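Local coordinates for eukaryotic peptide chain release factor GTP-binding subunit (Schizosaccharomyces pombe, PDB 1R5B), which is a translational GTPase-family protein, eRF3, that serves as the GTP-binding subunit of the eukaryotic peptide chain release factor, at residues M276-K281 against Y350-T355; I288-I293 against G332-L337. All blocks are in the same frame, centred on the assembly; numbering follows the deposited sequence.

Contact 1 (M276-K281 against Y350-T355)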
loop_
_atom_site.group_PDB
_atom_site.type_symbol
_atom_site.label_atom_id
_atom_site.label_comp_id
_atom_site.label_asym_id
_atom_site.label_seq_id
_atom_site.Cartn_x
_atom_site.Cartn_y
_atom_site.Cartn_z
ATOM N N MET A 276 8.756 -6.686 -8.888
ATOM C CA MET A 276 9.396 -5.394 -9.169
ATOM C C MET A 276 9.509 -5.212 -10.676
ATOM O O MET A 276 10.391 -5.798 -11.290
ATOM C CB MET A 276 10.806 -5.287 -8.558
ATOM C CG MET A 276 11.460 -3.918 -8.812
ATOM S SD MET A 276 13.231 -3.789 -8.601
ATOM C CE MET A 276 13.754 -4.233 -10.069
ATOM N N PRO A 277 8.628 -4.411 -11.266
ATOM C CA PRO A 277 8.787 -4.001 -12.664
ATOM C C PRO A 277 10.107 -3.267 -12.874
ATOM O O PRO A 277 10.502 -2.473 -12.026
ATOM C CB PRO A 277 7.605 -3.056 -12.893
ATOM C CG PRO A 277 6.607 -3.408 -11.821
ATOM C CD PRO A 277 7.408 -3.853 -10.656
ATOM N N ILE A 278 10.777 -3.537 -13.987
ATOM C CA ILE A 278 12.087 -2.955 -14.273
ATOM C C ILE A 278 11.894 -1.617 -14.953
ATOM O O ILE A 278 11.386 -1.568 -16.051
ATOM C CB ILE A 278 12.902 -3.896 -15.175
ATOM C CG1 ILE A 278 13.153 -5.227 -14.447
ATOM C CG2 ILE A 278 14.204 -3.232 -15.598
ATOM C CD1 ILE A 278 13.776 -6.309 -15.313
ATOM N N ALA A 279 12.267 -0.532 -14.280
ATOM C CA ALA A 279 12.196 0.803 -14.866
ATOM C C ALA A 279 13.437 1.149 -15.680
ATOM O O ALA A 279 13.335 1.859 -16.663
ATOM C CB ALA A 279 11.969 1.839 -13.789
ATOM N N SER A 280 14.607 0.663 -15.278
ATOM C CA SER A 280 15.830 0.950 -16.019
ATOM C C SER A 280 16.774 -0.222 -16.106
ATOM O O SER A 280 16.652 -1.186 -15.362
ATOM C CB SER A 280 16.572 2.122 -15.396
ATOM O OG SER A 280 15.718 3.237 -15.308
ATOM N N LYS A 281 17.718 -0.112 -17.036
ATOM C CA LYS A 281 18.770 -1.097 -17.202
ATOM C C LYS A 281 20.030 -0.374 -17.646
ATOM O O LYS A 281 20.062 0.190 -18.731
ATOM C CB LYS A 281 18.368 -2.148 -18.243
ATOM C CG LYS A 281 19.413 -3.246 -18.457
ATOM C CD LYS A 281 18.968 -4.284 -19.482
ATOM C CE LYS A 281 19.998 -5.412 -19.625
ATOM N NZ LYS A 281 19.961 -6.052 -20.971
ATOM N N TYR A 350 9.700 -5.821 -18.265
ATOM C CA TYR A 350 9.785 -7.152 -17.690
ATOM C C TYR A 350 9.845 -6.993 -16.192
ATOM O O TYR A 350 10.108 -5.908 -15.685
ATOM C CB TYR A 350 11.027 -7.883 -18.208
ATOM C CG TYR A 350 10.948 -8.341 -19.660
ATOM C CD1 TYR A 350 11.982 -9.097 -20.209
ATOM C CD2 TYR A 350 9.850 -8.039 -20.480
ATOM C CE1 TYR A 350 11.936 -9.542 -21.528
ATOM C CE2 TYR A 350 9.798 -8.488 -21.806
ATOM C CZ TYR A 350 10.850 -9.233 -22.324
ATOM O OH TYR A 350 10.833 -9.690 -23.622
ATOM N N VAL A 351 9.596 -8.067 -15.467
ATOM C CA VAL A 351 9.364 -7.938 -14.041
ATOM C C VAL A 351 10.183 -8.952 -13.273
ATOM O O VAL A 351 10.123 -10.146 -13.568
ATOM C CB VAL A 351 7.871 -8.112 -13.717
ATOM C CG1 VAL A 351 7.636 -8.070 -12.212
ATOM C CG2 VAL A 351 7.049 -7.039 -14.405
ATOM N N LEU A 352 10.955 -8.469 -12.302
ATOM C CA LEU A 352 11.653 -9.356 -11.396
ATOM C C LEU A 352 10.622 -9.898 -10.448
ATOM O O LEU A 352 9.741 -9.172 -9.999
ATOM C CB LEU A 352 12.756 -8.629 -10.632
ATOM C CG LEU A 352 13.780 -7.915 -11.516
ATOM C CD1 LEU A 352 14.901 -7.366 -10.661
ATOM C CD2 LEU A 352 14.336 -8.833 -12.607
ATOM N N THR A 353 10.717 -11.177 -10.151
ATOM C CA THR A 353 9.748 -11.794 -9.283
ATOM C C THR A 353 10.256 -13.062 -8.616
ATOM O O THR A 353 11.373 -13.537 -8.867
ATOM C CB THR A 353 8.457 -12.049 -10.065
ATOM O OG1 THR A 353 7.423 -12.451 -9.157
ATOM C CG2 THR A 353 8.600 -13.213 -11.014
ATOM N N SER A 354 9.434 -13.571 -7.711
ATOM C CA SER A 354 9.695 -14.814 -7.006
ATOM C C SER A 354 9.820 -15.982 -7.959
ATOM O O SER A 354 9.034 -16.108 -8.889
ATOM C CB SER A 354 8.530 -15.090 -6.063
ATOM O OG SER A 354 8.719 -16.288 -5.339
ATOM N N THR A 355 10.781 -16.859 -7.700
ATOM C CA THR A 355 10.895 -18.097 -8.465
ATOM C C THR A 355 9.824 -19.108 -8.080
ATOM O O THR A 355 9.461 -19.934 -8.905
ATOM C CB THR A 355 12.269 -18.748 -8.300
ATOM O OG1 THR A 355 12.494 -19.041 -6.917
ATOM C CG2 THR A 355 13.382 -17.792 -8.693
#

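Contact 2 (I288-I293 against G332-L337)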
loop_
_atom_site.group_PDB
_atom_site.type_symbol
_atom_site.label_atom_id
_atom_site.label_comp_id
_atom_site.label_asym_id
_atom_site.label_seq_id
_atom_site.Cartn_x
_atom_site.Cartn_y
_atom_site.Cartn_z
ATOM N N ILE A 288 22.627 -3.650 -13.981
ATOM C CA ILE A 288 21.831 -3.020 -12.937
ATOM C C ILE A 288 20.378 -2.917 -13.389
ATOM O O ILE A 288 20.109 -2.476 -14.505
ATOM C CB ILE A 288 22.366 -1.604 -12.605
ATOM C CG1 ILE A 288 23.834 -1.649 -12.168
ATOM C CG2 ILE A 288 21.505 -0.950 -11.520
ATOM C CD1 ILE A 288 24.105 -2.510 -10.944
ATOM N N LEU A 289 19.450 -3.311 -12.520
ATOM C CA LEU A 289 18.027 -3.218 -12.808
ATOM C C LEU A 289 17.366 -2.361 -11.734
ATOM O O LEU A 289 17.355 -2.733 -10.560
ATOM C CB LEU A 289 17.399 -4.609 -12.852
ATOM C CG LEU A 289 18.013 -5.576 -13.859
ATOM C CD1 LEU A 289 17.350 -6.928 -13.761
ATOM C CD2 LEU A 289 17.899 -5.031 -15.278
ATOM N N GLU A 290 16.835 -1.210 -12.144
ATOM C CA GLU A 290 16.195 -0.267 -11.234
ATOM C C GLU A 290 14.689 -0.390 -11.333
ATOM O O GLU A 290 14.158 -0.663 -12.400
ATOM C CB GLU A 290 16.660 1.177 -11.513
ATOM C CG GLU A 290 15.598 2.153 -12.033
ATOM C CD GLU A 290 15.016 3.061 -10.947
ATOM O OE1 GLU A 290 15.403 4.267 -10.921
ATOM O OE2 GLU A 290 14.176 2.588 -10.129
ATOM N N GLY A 291 14.010 -0.190 -10.205
ATOM C CA GLY A 291 12.562 -0.232 -10.155
ATOM C C GLY A 291 12.011 -0.069 -8.754
ATOM O O GLY A 291 12.763 0.030 -7.785
ATOM N N LYS A 292 10.685 -0.032 -8.659
ATOM C CA LYS A 292 9.983 0.089 -7.377
ATOM C C LYS A 292 9.385 -1.269 -7.057
ATOM O O LYS A 292 8.660 -1.822 -7.864
ATOM C CB LYS A 292 8.867 1.144 -7.473
ATOM C CG LYS A 292 8.167 1.547 -6.139
ATOM C CD LYS A 292 6.726 2.076 -6.393
ATOM C CE LYS A 292 6.113 2.756 -5.163
ATOM N NZ LYS A 292 4.603 2.987 -5.200
ATOM N N ILE A 293 9.682 -1.797 -5.880
ATOM C CA ILE A 293 9.129 -3.080 -5.463
ATOM C C ILE A 293 7.625 -2.918 -5.216
ATOM O O ILE A 293 7.220 -2.087 -4.426
ATOM C CB ILE A 293 9.837 -3.594 -4.219
ATOM C CG1 ILE A 293 11.336 -3.697 -4.487
ATOM C CG2 ILE A 293 9.278 -4.952 -3.838
ATOM C CD1 ILE A 293 12.168 -4.046 -3.260
ATOM N N GLY A 332 7.393 -0.920 -1.878
ATOM C CA GLY A 332 7.324 0.519 -1.689
ATOM C C GLY A 332 8.691 1.181 -1.752
ATOM O O GLY A 332 8.791 2.398 -1.743
ATOM N N ASP A 333 9.746 0.382 -1.810
ATOM C CA ASP A 333 11.094 0.904 -1.945
ATOM C C ASP A 333 11.461 1.017 -3.414
ATOM O O ASP A 333 11.095 0.156 -4.221
ATOM C CB ASP A 333 12.105 -0.013 -1.263
ATOM C CG ASP A 333 11.957 -0.032 0.241
ATOM O OD1 ASP A 333 11.201 0.787 0.803
ATOM O OD2 ASP A 333 12.582 -0.840 0.945
ATOM N N GLN A 334 12.181 2.086 -3.744
ATOM C CA GLN A 334 12.824 2.239 -5.039
ATOM C C GLN A 334 14.250 1.759 -4.887
ATOM O O GLN A 334 15.018 2.309 -4.112
ATOM C CB GLN A 334 12.791 3.697 -5.517
ATOM C CG GLN A 334 12.231 3.863 -6.959
ATOM C CD GLN A 334 10.799 4.399 -6.987
ATOM O OE1 GLN A 334 10.334 4.993 -6.012
ATOM N NE2 GLN A 334 10.115 4.216 -8.107
ATOM N N VAL A 335 14.596 0.717 -5.633
ATOM C CA VAL A 335 15.891 0.072 -5.500
ATOM C C VAL A 335 16.636 -0.015 -6.817
ATOM O O VAL A 335 16.056 0.132 -7.887
ATOM C CB VAL A 335 15.745 -1.349 -4.921
ATOM C CG1 VAL A 335 15.230 -1.274 -3.485
ATOM C CG2 VAL A 335 14.828 -2.218 -5.795
ATOM N N ARG A 336 17.937 -0.250 -6.701
ATOM C CA ARG A 336 18.824 -0.504 -7.830
ATOM C C ARG A 336 19.579 -1.792 -7.517
ATOM O O ARG A 336 20.303 -1.869 -6.518
ATOM C CB ARG A 336 19.792 0.656 -8.024
ATOM C CG ARG A 336 19.106 1.935 -8.468
ATOM C CD ARG A 336 19.484 3.162 -7.651
ATOM N NE ARG A 336 18.642 4.319 -7.972
ATOM C CZ ARG A 336 19.087 5.561 -8.192
ATOM N NH1 ARG A 336 20.383 5.851 -8.126
ATOM N NH2 ARG A 336 18.224 6.533 -8.475
ATOM N N LEU A 337 19.382 -2.796 -8.364
ATOM C CA LEU A 337 19.840 -4.141 -8.097
ATOM C C LEU A 337 20.913 -4.556 -9.085
ATOM O O LEU A 337 20.650 -4.629 -10.283
ATOM C CB LEU A 337 18.667 -5.098 -8.238
ATOM C CG LEU A 337 17.375 -4.768 -7.480
ATOM C CD1 LEU A 337 16.393 -5.890 -7.687
ATOM C CD2 LEU A 337 17.631 -4.555 -5.989
HETATM O O HOH W 1 11.173 3.429 -10.656
HETATM O O HOH W 2 14.899 5.694 -8.801
#

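Contact 1 (M276-K281 against Y350-T355)
M276 and L352 exchange a reciprocal pair of backbone hydrogen bonds, the defining feature of an antiparallel hydrogen-bonded pair: M276 N to L352 O is 2.9 Å, and L352 N returns to M276 O at the same length. A third bond, I278 N to Y350 O at 3.0 Å, continues the ladder beyond P277, which faces V351 in a non-hydrogen-bonded pair, CA to CA 4.2 Å. V351 CG1 leans against the M276 carbonyl group.

On the side of the sheet bearing M276 and L352, the two side chains run alongside each other. The methionine chain bends at its last torsion (chi3 87°), which brings CE to 3.4 Å from L352 CD1. L352 CD2 meets I278 CD1 at 3.7 Å, the isoleucine chain lying at about a right angle to the leucine. L352 also packs on L289 and V306. Strand 351-353 lies between 275-283 and 302-307 in the curled antiparallel sheet, its other edge held by backbone bonds of V351 with M307 and T353 with L305. The chemistry is thus of two layers: main-chain bonds fix the register of the strands, while mainly apolar side chains pack on the buried face that carries M276 and L352.

Contact 2 (I288-I293 against G332-L337)
Six backbone hydrogen bonds join I288-I293 to G332-L337, whose strand segments run antiparallel, their N-to-C directions 170° apart. L289 and L337 bond reciprocally, as do G291 and V335; V335 N reaches G291 O at 2.9 Å. The ladder continues beyond the strand of 334-337: I293 N bonds to D333 O, and G332 N to I293 O at 2.8 Å. CA-H...O contacts fill the intervals, among them E290 CA to V335 O at 3.4 Å.

The polar side chains E290, R336, K292 and Q334 share one face. The E290 carboxylate and Q334 amide are turned almost perpendicular, 79° apart, and are joined through a water held by E290 OE2 and Q334 NE2. A second water lies 2.6 Å from E290 OE1 and links it weakly to R336 NH2, at the guanidinium edge and in its plane. These opposite charges are too far apart for a direct salt bridge; R336 instead pairs with D323. Q334 NE2 also comes to 3.4 Å from K292 CB, while the extended lysine continues to a cation-pi contact with Y444.

Apolar contact gathers on the other side, where I293 crosses V335 at about a right angle and its CG1 lies 4.0 Å from V335 CG2. With V335 CG1 anti to the carbonyl carbon (chi1 -66°), CG2 takes the crowded position between backbone N and carbonyl carbon and comes to 3.6 Å from G291 O.

Strand 275-283 flanks 287-292 and strand 311-319 flanks 334-340, while V335 touches M276 of strand 275-283 and S329 of strand 325-330.

Contacts 1 and 2 belong to the same antiparallel beta sheet, curled as in the barrel that follows the GTP-binding domain in translational GTPases, and their centres are about 8 Å apart. Along the chain contact 2 is nested within contact 1: strand 275-283 is followed by 287-292, and strand 334-340 by 351-353. The first two strands are sheet neighbours, joined where A279 and S280 both face E290 in a classic beta bulge. Interior packing also bridges the contacts, M276 SD lying 3.6 Å from V335 CG2. Strand 351-353, which also pairs with 302-307, brings the end of this sheet back beside its first strand, consistent with closure of the barrel.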